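Putative leucoanthocyanidin reductase 1 (Vitis vinifera, PDB 3I6I) probably catalyses the NADPH-dependent reduction of leucoanthocyanidins to flavan-3-ols such as catechin, as a member of the short-chain dehydrogenase/reductase superfamily. Local coordinates at residues V88-G93 against S118-D123. Numbering follows the deposited sequence.
With NDP (NADPH dihydro-nicotinamide-adenine-dinucleotide phosphate), chain B; ACY (acetic acid), chain C.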
ATOM      1  N   VAL A  88      -6.812  -6.346  -8.928  1.00  4.81           N
ATOM      2  CA  VAL A  88      -6.040  -5.625  -7.907  1.00  3.03           C
ATOM      3  C   VAL A  88      -4.549  -5.897  -8.119  1.00  4.16           C
ATOM      4  O   VAL A  88      -4.137  -7.055  -8.077  1.00  5.98           O
ATOM      5  CB  VAL A  88      -6.433  -6.030  -6.464  1.00  4.42           C
ATOM      6  CG1 VAL A  88      -5.596  -5.261  -5.464  1.00  4.51           C
ATOM      7  CG2 VAL A  88      -7.947  -5.811  -6.172  1.00  6.36           C
ATOM      8  N   SER A  89      -3.757  -4.852  -8.361  1.00  4.88           N
ATOM      9  CA  SER A  89      -2.328  -4.966  -8.523  1.00  6.17           C
ATOM     10  C   SER A  89      -1.620  -4.451  -7.289  1.00  6.78           C
ATOM     11  O   SER A  89      -1.826  -3.304  -6.877  1.00  4.71           O
ATOM     12  CB  SER A  89      -1.860  -4.177  -9.727  1.00  6.18           C
ATOM     13  OG  SER A  89      -0.454  -4.139  -9.807  1.00  8.55           O
ATOM     14  N   THR A  90      -0.784  -5.313  -6.711  1.00  7.53           N
ATOM     15  CA  THR A  90       0.062  -4.954  -5.539  1.00  5.28           C
ATOM     16  C   THR A  90       1.532  -5.193  -5.881  1.00  6.90           C
ATOM     17  O   THR A  90       2.364  -5.525  -5.014  1.00  7.05           O
ATOM     18  CB  THR A  90      -0.359  -5.772  -4.281  1.00  7.72           C
ATOM     19  OG1 THR A  90      -0.185  -7.171  -4.517  1.00 11.11           O
ATOM     20  CG2 THR A  90      -1.858  -5.509  -3.872  1.00  7.85           C
ATOM     21  N   VAL A  91       1.896  -4.968  -7.131  1.00  4.77           N
ATOM     22  CA  VAL A  91       3.292  -5.185  -7.544  1.00  3.06           C
ATOM     23  C   VAL A  91       4.228  -4.165  -6.916  1.00  6.15           C
ATOM     24  O   VAL A  91       3.814  -3.040  -6.559  1.00  7.24           O
ATOM     25  CB  VAL A  91       3.470  -5.213  -9.123  1.00  4.72           C
ATOM     26  CG1 VAL A  91       2.552  -6.262  -9.746  1.00  3.93           C
ATOM     27  CG2 VAL A  91       3.260  -3.836  -9.778  1.00  7.04           C
ATOM     28  N   GLY A  92       5.495  -4.532  -6.806  1.00  8.35           N
ATOM     29  CA  GLY A  92       6.458  -3.691  -6.119  1.00  9.18           C
ATOM     30  C   GLY A  92       6.880  -2.450  -6.887  1.00  6.84           C
ATOM     31  O   GLY A  92       6.674  -2.332  -8.103  1.00  6.94           O
ATOM     32  N   GLY A  93       7.578  -1.568  -6.188  1.00 11.68           N
ATOM     33  CA  GLY A  93       8.067  -0.321  -6.762  1.00 13.78           C
ATOM     34  C   GLY A  93       8.908  -0.430  -8.012  1.00 16.54           C
ATOM     35  O   GLY A  93       8.820   0.425  -8.893  1.00 21.59           O
ATOM     36  N   SER A 118      -1.311  -0.428  -8.359  1.00  2.00           N
ATOM     37  CA  SER A 118      -0.402  -0.573  -7.237  1.00  3.45           C
ATOM     38  C   SER A 118      -0.061   0.777  -6.668  1.00  4.17           C
ATOM     39  O   SER A 118       0.922   1.417  -7.051  1.00  5.81           O
ATOM     40  CB  SER A 118       0.858  -1.337  -7.611  1.00  6.56           C
ATOM     41  OG  SER A 118       1.581  -1.644  -6.434  1.00  4.84           O
ATOM     42  N   GLU A 119      -0.955   1.209  -5.797  1.00  4.58           N
ATOM     43  CA  GLU A 119      -0.893   2.505  -5.116  1.00  2.00           C
ATOM     44  C   GLU A 119      -0.412   2.226  -3.666  1.00  5.48           C
ATOM     45  O   GLU A 119       0.781   2.006  -3.432  1.00  5.68           O
ATOM     46  CB  GLU A 119      -2.276   3.196  -5.200  1.00  5.77           C
ATOM     47  CG  GLU A 119      -2.663   3.670  -6.628  1.00  6.53           C
ATOM     48  CD  GLU A 119      -2.103   5.028  -6.967  1.00  7.84           C
ATOM     49  OE1 GLU A 119      -1.791   5.804  -6.018  1.00 10.54           O
ATOM     50  OE2 GLU A 119      -1.950   5.336  -8.177  1.00 10.32           O
ATOM     51  N   PHE A 120      -1.347   2.125  -2.718  1.00  4.42           N
ATOM     52  CA  PHE A 120      -1.089   1.649  -1.364  1.00  3.90           C
ATOM     53  C   PHE A 120      -0.112   2.493  -0.596  1.00  4.87           C
ATOM     54  O   PHE A 120       0.636   1.973   0.217  1.00  7.04           O
ATOM     55  CB  PHE A 120      -0.726   0.131  -1.335  1.00  3.24           C
ATOM     56  CG  PHE A 120      -1.815  -0.718  -1.926  1.00  2.95           C
ATOM     57  CD1 PHE A 120      -1.746  -1.132  -3.230  1.00  6.42           C
ATOM     58  CD2 PHE A 120      -2.985  -1.004  -1.194  1.00  4.81           C
ATOM     59  CE1 PHE A 120      -2.782  -1.857  -3.807  1.00  6.86           C
ATOM     60  CE2 PHE A 120      -4.035  -1.714  -1.774  1.00  7.66           C
ATOM     61  CZ  PHE A 120      -3.951  -2.134  -3.092  1.00  8.00           C
ATOM     62  N   GLY A 121      -0.131   3.804  -0.840  1.00  2.93           N
ATOM     63  CA  GLY A 121       0.633   4.729   0.003  1.00  3.75           C
ATOM     64  C   GLY A 121       0.028   6.122  -0.039  1.00  6.05           C
ATOM     65  O   GLY A 121      -1.107   6.325   0.418  1.00  5.74           O
ATOM     66  N   HIS A 122       0.761   7.087  -0.603  1.00  5.54           N
ATOM     67  CA  HIS A 122       0.312   8.492  -0.601  1.00  6.38           C
ATOM     68  C   HIS A 122      -0.509   8.843  -1.814  1.00  7.39           C
ATOM     69  O   HIS A 122      -0.690   8.023  -2.761  1.00  5.58           O
ATOM     70  CB  HIS A 122       1.525   9.432  -0.482  1.00  9.81           C
ATOM     71  CG  HIS A 122       2.407   9.096   0.665  1.00  4.40           C
ATOM     72  ND1 HIS A 122       3.762   9.369   0.677  1.00  4.84           N
ATOM     73  CD2 HIS A 122       2.129   8.504   1.857  1.00  5.57           C
ATOM     74  CE1 HIS A 122       4.274   8.961   1.829  1.00  4.71           C
ATOM     75  NE2 HIS A 122       3.302   8.426   2.557  1.00  6.03           N
ATOM     76  N   ASP A 123      -1.013  10.072  -1.842  1.00  4.78           N
ATOM     77  CA  ASP A 123      -1.748  10.494  -3.060  1.00  5.84           C
ATOM     78  C   ASP A 123      -0.702  11.021  -4.029  1.00  2.00           C
ATOM     79  O   ASP A 123      -0.165  12.109  -3.834  1.00  2.00           O
ATOM     80  CB  ASP A 123      -2.770  11.584  -2.722  1.00  8.87           C
ATOM     81  CG  ASP A 123      -3.533  12.066  -3.953  1.00 16.93           C
ATOM     82  OD1 ASP A 123      -3.015  11.963  -5.082  1.00 16.95           O
ATOM     83  OD2 ASP A 123      -4.673  12.533  -3.803  1.00  8.32           O
TER
HETATM   84  PA  NDP B 350       6.590  -6.678  -3.064  0.70 17.77           P
HETATM   85  O1A NDP B 350       7.927  -6.567  -3.756  0.70 18.61           O
HETATM   86  O2A NDP B 350       6.575  -7.189  -1.504  0.70 18.06           O
HETATM   87  O5B NDP B 350       5.524  -7.626  -3.809  0.70 21.52           O
HETATM   88  C5B NDP B 350       5.332  -7.505  -5.184  0.70 16.01           C
HETATM   89  C4B NDP B 350       4.489  -8.602  -5.711  0.70 19.65           C
HETATM   90  O4B NDP B 350       4.375  -8.251  -7.144  0.70 22.25           O
HETATM   91  C3B NDP B 350       5.199  -9.979  -5.647  0.70 18.24           C
HETATM   92  O3B NDP B 350       4.251 -11.060  -5.435  0.70 19.64           O
HETATM   93  C2B NDP B 350       5.829 -10.107  -7.032  0.70 20.83           C
HETATM   94  O2B NDP B 350       5.964 -11.485  -7.381  0.70 22.58           O
HETATM   95  C1B NDP B 350       4.722  -9.485  -7.880  0.70 17.39           C
HETATM   96  N9A NDP B 350       5.098  -9.075  -9.233  0.70 16.47           N
HETATM   97  C8A NDP B 350       6.033  -8.175  -9.538  0.70 16.15           C
HETATM   98  N7A NDP B 350       6.078  -8.030 -10.864  0.70 14.54           N
HETATM   99  C5A NDP B 350       5.154  -8.830 -11.406  0.70 16.37           C
HETATM  100  C6A NDP B 350       4.757  -9.095 -12.718  0.70 21.88           C
HETATM  101  N6A NDP B 350       5.336  -8.466 -13.743  0.70 22.81           N
HETATM  102  N1A NDP B 350       3.773  -9.991 -12.931  0.70 17.31           N
HETATM  103  C2A NDP B 350       3.178 -10.599 -11.907  0.70 21.11           C
HETATM  104  N3A NDP B 350       3.519 -10.362 -10.633  0.70 20.11           N
HETATM  105  C4A NDP B 350       4.517  -9.488 -10.368  0.70 15.60           C
HETATM  106  O3  NDP B 350       5.914  -5.228  -3.086  0.70 18.09           O
HETATM  107  PN  NDP B 350       5.309  -4.328  -1.861  0.70 19.12           P
HETATM  108  O1N NDP B 350       4.250  -4.925  -1.014  0.70 20.60           O
HETATM  109  O2N NDP B 350       6.596  -3.753  -1.160  0.70 23.46           O
HETATM  110  O5D NDP B 350       4.770  -3.063  -2.763  0.70 14.85           O
HETATM  111  C5D NDP B 350       3.447  -3.091  -3.319  0.70 13.76           C
HETATM  112  C4D NDP B 350       2.947  -1.681  -3.462  0.70 13.87           C
HETATM  113  O4D NDP B 350       2.747  -1.246  -2.088  0.70 18.18           O
HETATM  114  C3D NDP B 350       3.909  -0.710  -4.100  0.70 15.12           C
HETATM  115  O3D NDP B 350       3.157   0.251  -4.835  0.70 13.70           O
HETATM  116  C2D NDP B 350       4.528  -0.023  -2.897  0.70 19.88           C
HETATM  117  O2D NDP B 350       4.839   1.304  -3.272  0.70 20.25           O
HETATM  118  C1D NDP B 350       3.381   0.011  -1.891  0.70 16.61           C
HETATM  119  N1N NDP B 350       3.777  -0.103  -0.441  0.70 17.02           N
HETATM  120  C2N NDP B 350       3.183   0.708   0.556  0.70 19.59           C
HETATM  121  C3N NDP B 350       3.777   0.861   1.737  0.70 21.35           C
HETATM  122  C7N NDP B 350       3.104   1.722   2.823  0.70 25.66           C
HETATM  123  O7N NDP B 350       1.997   2.237   2.628  0.70 25.29           O
HETATM  124  N7N NDP B 350       3.735   1.802   3.983  0.70 17.03           N
HETATM  125  C4N NDP B 350       5.121   0.165   2.004  0.70 19.95           C
HETATM  126  C5N NDP B 350       5.292  -1.058   1.110  0.70 22.29           C
HETATM  127  C6N NDP B 350       4.592  -1.184  -0.009  0.70 22.28           C
HETATM  128  P2B NDP B 350       7.511 -12.122  -7.522  0.70 25.19           P
HETATM  129  O1X NDP B 350       8.152 -12.169  -6.181  0.70 29.55           O
HETATM  130  O2X NDP B 350       7.262 -13.515  -8.246  0.70 26.92           O
HETATM  131  O3X NDP B 350       8.287 -11.173  -8.524  0.70 26.27           O
HETATM  132  C   ACY C 360       4.278   5.467  -0.920  1.00 24.30           C
HETATM  133  O   ACY C 360       4.346   4.236  -1.149  1.00 30.24           O
HETATM  134  OXT ACY C 360       3.533   6.266  -1.555  1.00 19.11           O
HETATM  135  CH3 ACY C 360       5.140   5.978   0.207  1.00 27.29           C
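Ser118 and Val91 meet at the C-terminal ends of the strands of a parallel Rossmann-fold sheet, where the chain leaving strand 86-89 passes beside the loop that follows strand 114-116, and both border the NADPH site. The tight part of the contact centres on Ser118. Its OG lies anti to the backbone N (chi1 -170°), and from there it donates to Val91 O at 2.6 Å, in the carbonyl plane and on a lone pair. The same OG accepts a bond from O3D of the NADPH nicotinamide ribose at 2.9 Å, so a small hydroxyl suits this place: it gives to one loop and receives from the cofactor. Just behind, Ser118 CA approaches Ser89 O at 3.1 Å in a CA-H...O contact, while Gln99 binds both Ser89 OG and Ser118 N and so ties the two segments together.

Phe120 closes the apolar side. With chi1 at -59°, its CG stands beside the backbone N and the ring reaches back to strand 86-89. Ser89 O and Val88 CG1 meet the ring at its edge, and Thr90 CG2 comes in obliquely, 3.8 Å from CE1. Thr90 suits this spot because its methyl packs against CE1 and CZ while OG1 bonds to Ala16 O. Val91 divides its branches: CG2 faces Ser118 CB, while CG1 lies 3.7 Å from O4B of the adenosine ribose.

Farther along, the two segments part: partly exposed Gly121 has nothing of 88-93 beside it, and acetic acid, probably from the crystallisation liquor, sits against this part of the loop. Its methyl lies over one face of the His122 ring, and His122 N donates to its OXT at 3.0 Å with an N-H...O angle of 169°.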